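PDB 1Z02: 2-oxo-1,2-dihydroquinoline 8-monooxygenase, oxygenase component from Pseudomonas putida, which probably hydroxylates 2-oxo-1,2-dihydroquinoline at carbon 8, using a Rieske [2Fe-2S] cluster and a mononuclear iron centre to activate oxygen. Local coordinates for residues H202-G207 and T325-E330; G60-G65 and V319-D324. All coordinates share one frame; numbering follows the deposited sequence.

Contact 1 (H202-G207 and T325-E330)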
loop_
_atom_site.group_PDB
_atom_site.type_symbol
_atom_site.label_atom_id
_atom_site.label_comp_id
_atom_site.label_asym_id
_atom_site.label_seq_id
_atom_site.Cartn_x
_atom_site.Cartn_y
_atom_site.Cartn_z
ATOM N N HIS A 202 -17.818 -13.171 13.807
ATOM C CA HIS A 202 -17.696 -11.946 13.032
ATOM C C HIS A 202 -16.299 -11.938 12.413
ATOM O O HIS A 202 -15.309 -12.279 13.065
ATOM C CB HIS A 202 -17.995 -10.697 13.879
ATOM C CG HIS A 202 -17.059 -10.468 15.018
ATOM N ND1 HIS A 202 -15.802 -9.924 14.855
ATOM C CD2 HIS A 202 -17.223 -10.631 16.352
ATOM C CE1 HIS A 202 -15.239 -9.758 16.036
ATOM N NE2 HIS A 202 -16.083 -10.179 16.963
ATOM N N ARG A 203 -16.238 -11.610 11.128
ATOM C CA ARG A 203 -14.975 -11.594 10.408
ATOM C C ARG A 203 -14.819 -10.321 9.602
ATOM O O ARG A 203 -15.778 -9.832 9.007
ATOM C CB ARG A 203 -14.905 -12.790 9.454
ATOM C CG ARG A 203 -15.087 -14.140 10.119
ATOM C CD ARG A 203 -15.176 -15.248 9.083
ATOM N NE ARG A 203 -16.524 -15.377 8.532
ATOM C CZ ARG A 203 -16.841 -16.186 7.522
ATOM N NH1 ARG A 203 -15.932 -16.931 6.934
ATOM N NH2 ARG A 203 -18.081 -16.288 7.105
ATOM N N THR A 204 -13.601 -9.796 9.563
ATOM C CA THR A 204 -13.337 -8.581 8.813
ATOM C C THR A 204 -13.513 -8.862 7.328
ATOM O O THR A 204 -12.952 -9.827 6.791
ATOM C CB THR A 204 -11.909 -8.067 9.068
ATOM O OG1 THR A 204 -11.715 -7.892 10.476
ATOM C CG2 THR A 204 -11.698 -6.731 8.382
ATOM N N GLY A 205 -14.326 -8.027 6.681
ATOM C CA GLY A 205 -14.577 -8.152 5.255
ATOM C C GLY A 205 -13.776 -7.098 4.515
ATOM O O GLY A 205 -13.628 -5.975 4.994
ATOM N N PHE A 206 -13.244 -7.445 3.352
ATOM C CA PHE A 206 -12.443 -6.493 2.597
ATOM C C PHE A 206 -13.252 -5.866 1.486
ATOM O O PHE A 206 -13.481 -6.465 0.454
ATOM C CB PHE A 206 -11.204 -7.203 2.075
ATOM C CG PHE A 206 -10.471 -7.941 3.151
ATOM C CD1 PHE A 206 -10.652 -9.311 3.325
ATOM C CD2 PHE A 206 -9.693 -7.248 4.067
ATOM C CE1 PHE A 206 -10.072 -9.975 4.406
ATOM C CE2 PHE A 206 -9.113 -7.902 5.146
ATOM C CZ PHE A 206 -9.308 -9.273 5.315
ATOM N N GLY A 207 -13.701 -4.646 1.754
ATOM C CA GLY A 207 -14.521 -3.888 0.836
ATOM C C GLY A 207 -15.496 -3.058 1.650
ATOM O O GLY A 207 -15.633 -3.258 2.858
ATOM N N THR A 325 -13.495 -1.267 4.556
ATOM C CA THR A 325 -13.445 -2.497 5.356
ATOM C C THR A 325 -14.650 -2.475 6.279
ATOM O O THR A 325 -15.133 -1.403 6.653
ATOM C CB THR A 325 -12.154 -2.644 6.218
ATOM O OG1 THR A 325 -12.024 -1.536 7.114
ATOM C CG2 THR A 325 -10.926 -2.730 5.331
ATOM N N HIS A 326 -15.151 -3.656 6.620
ATOM C CA HIS A 326 -16.305 -3.795 7.500
ATOM C C HIS A 326 -16.167 -5.086 8.284
ATOM O O HIS A 326 -15.382 -5.966 7.920
ATOM C CB HIS A 326 -17.610 -3.843 6.699
ATOM C CG HIS A 326 -17.705 -5.009 5.763
ATOM N ND1 HIS A 326 -17.017 -5.064 4.569
ATOM C CD2 HIS A 326 -18.385 -6.178 5.856
ATOM C CE1 HIS A 326 -17.266 -6.214 3.969
ATOM N NE2 HIS A 326 -18.093 -6.911 4.730
ATOM N N GLU A 327 -16.931 -5.204 9.363
ATOM C CA GLU A 327 -16.898 -6.411 10.186
ATOM C C GLU A 327 -18.221 -7.146 9.946
ATOM O O GLU A 327 -19.286 -6.666 10.314
ATOM C CB GLU A 327 -16.740 -6.038 11.666
ATOM C CG GLU A 327 -16.380 -7.203 12.586
ATOM C CD GLU A 327 -15.006 -7.778 12.307
ATOM O OE1 GLU A 327 -14.297 -7.267 11.423
ATOM O OE2 GLU A 327 -14.627 -8.755 12.973
ATOM N N TYR A 328 -18.137 -8.307 9.308
ATOM C CA TYR A 328 -19.317 -9.100 8.979
ATOM C C TYR A 328 -19.720 -10.067 10.101
ATOM O O TYR A 328 -19.003 -11.023 10.413
ATOM C CB TYR A 328 -19.039 -9.847 7.673
ATOM C CG TYR A 328 -20.052 -10.898 7.276
ATOM C CD1 TYR A 328 -21.422 -10.613 7.240
ATOM C CD2 TYR A 328 -19.630 -12.160 6.856
ATOM C CE1 TYR A 328 -22.345 -11.565 6.786
ATOM C CE2 TYR A 328 -20.539 -13.112 6.400
ATOM C CZ TYR A 328 -21.893 -12.811 6.363
ATOM O OH TYR A 328 -22.767 -13.758 5.873
ATOM N N TRP A 329 -20.874 -9.799 10.707
ATOM C CA TRP A 329 -21.391 -10.629 11.789
ATOM C C TRP A 329 -22.423 -11.629 11.286
ATOM O O TRP A 329 -23.255 -11.300 10.440
ATOM C CB TRP A 329 -22.044 -9.761 12.869
ATOM C CG TRP A 329 -21.086 -8.923 13.660
ATOM C CD1 TRP A 329 -20.307 -7.895 13.200
ATOM C CD2 TRP A 329 -20.829 -9.023 15.067
ATOM N NE1 TRP A 329 -19.586 -7.350 14.238
ATOM C CE2 TRP A 329 -19.886 -8.024 15.395
ATOM C CE3 TRP A 329 -21.304 -9.863 16.086
ATOM C CZ2 TRP A 329 -19.411 -7.839 16.699
ATOM C CZ3 TRP A 329 -20.832 -9.680 17.380
ATOM C CH2 TRP A 329 -19.895 -8.675 17.673
ATOM N N GLU A 330 -22.347 -12.851 11.810
ATOM C CA GLU A 330 -23.290 -13.919 11.480
ATOM C C GLU A 330 -23.647 -14.618 12.780
ATOM O O GLU A 330 -22.793 -15.264 13.372
ATOM C CB GLU A 330 -22.668 -14.980 10.579
ATOM C CG GLU A 330 -22.247 -14.544 9.217
ATOM C CD GLU A 330 -21.587 -15.675 8.480
ATOM O OE1 GLU A 330 -22.285 -16.652 8.133
ATOM O OE2 GLU A 330 -20.363 -15.600 8.269
HETATM O O HOH W 1 -18.730 -13.587 9.719
#
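Three groups converge on Tyr328 O: Arg203 N donates a hydrogen bond at 2.9 Å, a water donates another at 2.7 Å, and His202 CA adds a C-H contact. The same water accepts from Arg203 NE and donates to Glu330 OE2. That carboxylate oxygen also takes the salt bridge from Arg203 NH2, 2.7 Å away and close to the guanidinium plane, while Asp363 holds Arg203 NH1. The backbones run antiparallel here, with Arg203-Tyr328 and Gly205-His326 as hydrogen-bonded pairs.

On the face bearing His202, Thr204 and Glu327, the glutamate chain bends at chi2 (66°) and turns its carboxylate back across the neighbouring strand. His202 ND1 reaches Glu327 OE2 at 2.5 Å on the anti lone pair; Thr204 OG1 gives its proton to Glu327 OE1 at 2.8 Å on the syn side. Glu52 takes His202 NE2. Trp329 lies beneath the histidine: His202 CB sits over the five-membered ring, 3.4 Å from its centroid, and the imidazole makes an offset stack on the six-membered ring, planes 27° apart. With this indole cut back to an alanine, the histidine would probably lose the surface under CB and ring, leaving its two carboxylate bonds to hold it. Toward the other end, His326 ND1 donates to Gly207 O at 2.8 Å, and Gly205 CA packs over the imidazole face, where a side chain would collide.

Edge strand 196-206 of the catalytic domain's sheet thus meets strand 325-335. One face carries Tyr328 and Arg203 against helix 363-376, home of the iron ligand Asp365; on the other, two carboxylates would probably favour a protonated His202.

Contact 2 (G60-G65 and V319-D324)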
loop_
_atom_site.group_PDB
_atom_site.type_symbol
_atom_site.label_atom_id
_atom_site.label_comp_id
_atom_site.label_asym_id
_atom_site.label_seq_id
_atom_site.Cartn_x
_atom_site.Cartn_y
_atom_site.Cartn_z
ATOM N N GLY A 60 -9.792 -2.755 22.122
ATOM C CA GLY A 60 -10.048 -1.661 21.204
ATOM C C GLY A 60 -10.579 -2.155 19.869
ATOM O O GLY A 60 -10.151 -3.206 19.373
ATOM N N ILE A 61 -11.521 -1.407 19.295
ATOM C CA ILE A 61 -12.126 -1.721 18.000
ATOM C C ILE A 61 -12.294 -0.418 17.220
ATOM O O ILE A 61 -11.864 0.652 17.669
ATOM C CB ILE A 61 -13.531 -2.373 18.162
ATOM C CG1 ILE A 61 -14.469 -1.420 18.905
ATOM C CG2 ILE A 61 -13.413 -3.675 18.913
ATOM C CD1 ILE A 61 -15.852 -1.997 19.160
ATOM N N GLN A 62 -12.906 -0.506 16.047
ATOM C CA GLN A 62 -13.153 0.681 15.234
ATOM C C GLN A 62 -14.442 0.475 14.447
ATOM O O GLN A 62 -14.594 -0.523 13.738
ATOM C CB GLN A 62 -11.984 0.953 14.265
ATOM C CG GLN A 62 -12.054 2.348 13.641
ATOM C CD GLN A 62 -10.899 2.674 12.709
ATOM O OE1 GLN A 62 -10.680 3.835 12.382
ATOM N NE2 GLN A 62 -10.172 1.659 12.265
ATOM N N ILE A 63 -15.367 1.424 14.590
ATOM C CA ILE A 63 -16.660 1.379 13.915
ATOM C C ILE A 63 -16.988 2.755 13.339
ATOM O O ILE A 63 -16.862 3.769 14.028
ATOM C CB ILE A 63 -17.791 0.952 14.890
ATOM C CG1 ILE A 63 -17.528 -0.471 15.403
ATOM C CG2 ILE A 63 -19.142 1.016 14.169
ATOM C CD1 ILE A 63 -18.486 -0.909 16.501
ATOM N N CYS A 64 -17.416 2.790 12.081
ATOM C CA CYS A 64 -17.713 4.049 11.399
ATOM C C CYS A 64 -16.522 5.000 11.465
ATOM O O CYS A 64 -16.695 6.216 11.556
ATOM C CB CYS A 64 -18.946 4.731 11.993
ATOM S SG CYS A 64 -20.519 3.898 11.571
ATOM N N GLY A 65 -15.319 4.431 11.421
ATOM C CA GLY A 65 -14.107 5.229 11.477
ATOM C C GLY A 65 -13.741 5.718 12.878
ATOM O O GLY A 65 -12.671 6.293 13.082
ATOM N N VAL A 319 -20.886 -4.087 9.792
ATOM C CA VAL A 319 -20.401 -2.909 10.494
ATOM C C VAL A 319 -19.225 -2.220 9.829
ATOM O O VAL A 319 -18.152 -2.798 9.679
ATOM C CB VAL A 319 -20.017 -3.258 11.942
ATOM C CG1 VAL A 319 -19.703 -1.972 12.714
ATOM C CG2 VAL A 319 -21.166 -4.053 12.612
ATOM N N PRO A 320 -19.414 -0.963 9.418
ATOM C CA PRO A 320 -18.307 -0.255 8.774
ATOM C C PRO A 320 -17.160 -0.020 9.740
ATOM O O PRO A 320 -17.378 0.321 10.910
ATOM C CB PRO A 320 -18.954 1.044 8.282
ATOM C CG PRO A 320 -20.111 1.238 9.184
ATOM C CD PRO A 320 -20.641 -0.147 9.439
ATOM N N ILE A 321 -15.941 -0.251 9.259
ATOM C CA ILE A 321 -14.743 -0.050 10.063
ATOM C C ILE A 321 -14.114 1.235 9.532
ATOM O O ILE A 321 -13.886 2.191 10.282
ATOM C CB ILE A 321 -13.765 -1.226 9.905
ATOM C CG1 ILE A 321 -14.401 -2.496 10.470
ATOM C CG2 ILE A 321 -12.457 -0.912 10.630
ATOM C CD1 ILE A 321 -13.597 -3.741 10.242
ATOM N N THR A 322 -13.827 1.228 8.232
ATOM C CA THR A 322 -13.306 2.394 7.531
ATOM C C THR A 322 -14.242 2.448 6.330
ATOM O O THR A 322 -15.307 1.820 6.346
ATOM C CB THR A 322 -11.833 2.229 7.052
ATOM O OG1 THR A 322 -11.733 1.123 6.148
ATOM C CG2 THR A 322 -10.901 2.028 8.236
ATOM N N ASP A 323 -13.885 3.190 5.296
ATOM C CA ASP A 323 -14.753 3.250 4.133
ATOM C C ASP A 323 -14.507 2.096 3.167
ATOM O O ASP A 323 -15.198 1.980 2.161
ATOM C CB ASP A 323 -14.586 4.590 3.419
ATOM C CG ASP A 323 -13.180 4.801 2.894
ATOM O OD1 ASP A 323 -12.224 4.244 3.466
ATOM O OD2 ASP A 323 -13.039 5.542 1.910
ATOM N N ASP A 324 -13.520 1.246 3.446
ATOM C CA ASP A 324 -13.290 0.114 2.560
ATOM C C ASP A 324 -13.095 -1.216 3.285
ATOM O O ASP A 324 -12.583 -2.168 2.709
ATOM C CB ASP A 324 -12.136 0.389 1.581
ATOM C CG ASP A 324 -10.775 0.321 2.228
ATOM O OD1 ASP A 324 -9.778 0.438 1.479
ATOM O OD2 ASP A 324 -10.692 0.150 3.461
#
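Val319 swings CG1 anti to its nitrogen (chi1 -172°), while Ile63, with chi1 at -63°, sends CG2 opposite its own N; the two methyls meet at 3.4 Å, tighter than usual for carbons. Cys64 keeps SG beside its backbone N, and the sulfur rests against Pro320 CG at 3.6 Å. Tyr45 of strand 43-49 packs on both Val319 and Cys64.

Two backbone bonds fasten the segments. Cys64 N donates to Pro320 O at 2.7 Å in a nearly straight bond (166°), and Ile63 CA brings a C-H to the same oxygen at 3.3 Å. Next along, Gly65 N reaches Ile321 O at 2.9 Å, a more bent bond; both donors come in from above the carbonyl planes. Cys64 and Gly65 have positive phi and form a type I' turn between strands 58-63 and 66-73, and it is this turn that points its successive N-H groups at the carbonyls of Pro320 and Ile321. The aliphatic part of Gln62 crosses Ile321 at about a right angle, and Gln62 O, buried against Ile321, has no polar partner in the model.

Beyond these bonds, Thr322 OG1 accepts from Asp324 N at 3.2 Å, an ST turn, and is also bonded to Thr325 OG1, fixing the bend that leads into strand 325-335.

The join thus brings a hairpin turn of the Rieske domain onto residues 319-322 of the catalytic domain. It rests on two main-chain hydrogen bonds and close apolar contacts, with no charged pair between the segments.

Both contacts are buried, and they meet along one sheet: 313-320 and 325-335 are neighbouring strands, with Glu327 N 2.7 Å from Val319 O, probably a hydrogen bond between them. Contact 1 is made inside the catalytic domain, pairing strand to strand, and its side chains bring a salt bridge, a histidine-carboxylate bond and an aromatic stack. Contact 2 is smaller, burying about half as much surface, and crosses from the Rieske domain to the catalytic one through a turn. Contact 1 has one face near the iron site, whereas contact 2 is remote from both metal centres. Tyr437 packs on side chains of each, and Ile321 CD1 touches the backbone of His326 and Glu327.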